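Local coordinates for phosphatidylglycerol lysyltransferase C-terminal domain-containing protein (Bacteroides thetaiotaomicron, PDB 2HQY) that is of unknown function but binds coenzyme A and is probably an acyl- or aminoacyl-transferase of the acetyltransferase superfamily, at residues 209-214 with 243-248. Sequence-based numbering, arbitrary orientation.
Sequences GILHVN and DGAYAM. With COA (coenzyme A), chain C.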
loop_
_atom_site.group_PDB
_atom_site.type_symbol
_atom_site.label_atom_id
_atom_site.label_comp_id
_atom_site.label_asym_id
_atom_site.label_seq_id
_atom_site.Cartn_x
_atom_site.Cartn_y
_atom_site.Cartn_z
ATOM N N GLY A 209 10.311 -15.691 16.580
ATOM C CA GLY A 209 11.533 -16.211 17.251
ATOM C C GLY A 209 12.755 -15.855 16.419
ATOM O O GLY A 209 12.648 -15.550 15.197
ATOM N N ILE A 210 13.907 -15.882 17.079
ATOM C CA ILE A 210 15.194 -15.536 16.494
ATOM C C ILE A 210 16.223 -16.566 16.977
ATOM O O ILE A 210 16.204 -16.974 18.137
ATOM C CB ILE A 210 15.642 -14.122 16.970
ATOM C CG1 ILE A 210 14.682 -13.048 16.455
ATOM C CG2 ILE A 210 17.031 -13.815 16.469
ATOM C CD1 ILE A 210 14.852 -11.683 17.213
ATOM N N LEU A 211 17.077 -17.004 16.062
ATOM C CA LEU A 211 18.185 -17.881 16.369
ATOM C C LEU A 211 19.487 -17.072 16.266
ATOM O O LEU A 211 19.702 -16.334 15.283
ATOM C CB LEU A 211 18.162 -19.039 15.358
ATOM C CG LEU A 211 18.733 -20.377 15.780
ATOM C CD1 LEU A 211 17.957 -20.917 17.000
ATOM C CD2 LEU A 211 18.728 -21.332 14.576
ATOM N N HIS A 212 20.338 -17.195 17.290
ATOM C CA HIS A 212 21.662 -16.602 17.279
ATOM C C HIS A 212 22.723 -17.709 17.390
ATOM O O HIS A 212 22.548 -18.682 18.151
ATOM C CB HIS A 212 21.824 -15.672 18.458
ATOM C CG HIS A 212 20.760 -14.632 18.563
ATOM N ND1 HIS A 212 19.573 -14.836 19.247
ATOM C CD2 HIS A 212 20.724 -13.362 18.102
ATOM C CE1 HIS A 212 18.853 -13.728 19.185
ATOM N NE2 HIS A 212 19.531 -12.818 18.502
ATOM N N VAL A 213 23.785 -17.569 16.602
ATOM C CA VAL A 213 24.954 -18.459 16.683
ATOM C C VAL A 213 26.204 -17.583 16.722
ATOM O O VAL A 213 26.309 -16.602 15.979
ATOM C CB VAL A 213 25.012 -19.442 15.476
ATOM C CG1 VAL A 213 26.348 -20.191 15.450
ATOM C CG2 VAL A 213 23.872 -20.446 15.534
ATOM N N ASN A 214 27.138 -17.939 17.602
ATOM C CA ASN A 214 28.371 -17.180 17.799
ATOM C C ASN A 214 28.164 -15.664 17.852
ATOM O O ASN A 214 28.900 -14.926 17.212
ATOM C CB ASN A 214 29.408 -17.555 16.720
ATOM C CG ASN A 214 29.741 -19.053 16.708
ATOM O OD1 ASN A 214 29.793 -19.721 17.754
ATOM N ND2 ASN A 214 29.972 -19.582 15.515
ATOM N N ASP A 243 24.371 -24.092 8.311
ATOM C CA ASP A 243 23.710 -25.377 8.084
ATOM C C ASP A 243 22.783 -25.744 9.254
ATOM O O ASP A 243 23.228 -25.814 10.390
ATOM C CB ASP A 243 24.788 -26.454 7.913
ATOM C CG ASP A 243 24.281 -27.705 7.216
ATOM O OD1 ASP A 243 24.656 -27.919 6.038
ATOM O OD2 ASP A 243 23.518 -28.482 7.839
ATOM N N GLY A 244 21.502 -25.986 8.966
ATOM C CA GLY A 244 20.551 -26.449 9.996
ATOM C C GLY A 244 19.755 -25.339 10.658
ATOM O O GLY A 244 18.888 -25.589 11.518
ATOM N N ALA A 245 20.053 -24.099 10.292
ATOM C CA ALA A 245 19.354 -22.988 10.913
ATOM C C ALA A 245 17.858 -22.978 10.592
ATOM O O ALA A 245 17.065 -22.704 11.474
ATOM C CB ALA A 245 19.995 -21.647 10.552
ATOM N N TYR A 246 17.471 -23.257 9.348
ATOM C CA TYR A 246 16.030 -23.351 9.031
ATOM C C TYR A 246 15.340 -24.441 9.854
ATOM O O TYR A 246 14.251 -24.215 10.413
ATOM C CB TYR A 246 15.787 -23.590 7.531
ATOM C CG TYR A 246 15.824 -22.319 6.695
ATOM C CD1 TYR A 246 16.837 -22.103 5.751
ATOM C CD2 TYR A 246 14.838 -21.323 6.854
ATOM C CE1 TYR A 246 16.857 -20.927 4.958
ATOM C CE2 TYR A 246 14.858 -20.142 6.088
ATOM C CZ TYR A 246 15.867 -19.950 5.143
ATOM O OH TYR A 246 15.891 -18.784 4.385
ATOM N N ALA A 247 15.975 -25.612 9.959
ATOM C CA ALA A 247 15.393 -26.707 10.770
ATOM C C ALA A 247 15.245 -26.312 12.244
ATOM O O ALA A 247 14.196 -26.573 12.863
ATOM C CB ALA A 247 16.232 -28.016 10.656
ATOM N N MET A 248 16.296 -25.726 12.819
ATOM C CA MET A 248 16.275 -25.404 14.257
ATOM C C MET A 248 15.242 -24.310 14.595
ATOM O O MET A 248 14.527 -24.430 15.607
ATOM C CB MET A 248 17.650 -25.011 14.793
ATOM C CG MET A 248 17.602 -24.693 16.316
ATOM S SD MET A 248 16.954 -26.153 17.274
ATOM C CE MET A 248 18.420 -26.901 17.063
HETATM N N1A COA C . 9.157 -15.728 -1.173
HETATM C C2A COA C . 9.997 -16.044 -0.167
HETATM N N3A COA C . 11.140 -16.708 -0.398
HETATM C C4A COA C . 11.477 -17.076 -1.667
HETATM C C5A COA C . 10.631 -16.761 -2.725
HETATM C C6A COA C . 9.444 -16.064 -2.455
HETATM N N6A COA C . 8.569 -15.716 -3.432
HETATM N N7A COA C . 11.224 -17.247 -3.847
HETATM C C8A COA C . 12.395 -17.833 -3.497
HETATM N N9A COA C . 12.531 -17.748 -2.165
HETATM C C1B COA C . 13.694 -18.196 -1.348
HETATM C C2B COA C . 13.986 -19.675 -1.116
HETATM O O2B COA C . 13.318 -20.148 0.051
HETATM C C3B COA C . 15.483 -19.611 -0.856
HETATM O O3B COA C . 15.758 -19.222 0.494
HETATM P P3B COA C . 17.148 -19.620 1.208
HETATM O O7A COA C . 16.935 -21.095 1.540
HETATM O O8A COA C . 17.273 -18.664 2.387
HETATM O O9A COA C . 18.244 -19.423 0.183
HETATM C C4B COA C . 16.003 -18.499 -1.753
HETATM O O4B COA C . 14.877 -17.641 -1.964
HETATM C C5B COA C . 16.560 -19.028 -3.080
HETATM O O5B COA C . 15.984 -20.316 -3.347
HETATM P P1A COA C . 15.485 -20.863 -4.793
HETATM O O1A COA C . 14.507 -21.990 -4.537
HETATM O O2A COA C . 15.067 -19.714 -5.701
HETATM O O3A COA C . 16.859 -21.525 -5.332
HETATM O O4A COA C . 19.297 -21.472 -6.013
HETATM O O5A COA C . 17.885 -19.265 -6.014
#
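L211 reaches from the strand to the first turn of helix 245-256 and packs against A245 and M248. Its CD2 does most of the touching. This methyl lies 3.8 Å from M248 CB and 4.2 Å from A245 CB, and it also rests against the A245 carbonyl oxygen. L211 CD1 meets M248 CG at 3.9 Å, and the two side chains cross at about a right angle. The M248 chain leaves with CG anti to the backbone N (chi1 -179°), then bends at chi2 and chi3. Its CB and CG therefore meet the leucine while the far end turns away. The contact is small, buried and wholly apolar in its side chains.

Y246 leaves the same helical turn on the side away from the strand, and its OH meets coenzyme A. The OH donates a hydrogen bond to COA O8A, a 3'-phosphate oxygen, which lies at the ring edge and in its plane. At 2.4 Å this bond is unusually short, and its exact length is doubtful. A phenylalanine here would probably keep the ring but leave that phosphate oxygen without its hydroxyl donor. G244 is at the N-cap position, and its O accepts a 2.9 Å helix bond from M248 N. Its positive phi (95°) suits glycine.

F148 of helix 139-151 and Y155 also touch both L211 and M248. The contact lays helix 245-256 against strand 207-213, which runs antiparallel between strands 156-159 and 216-227.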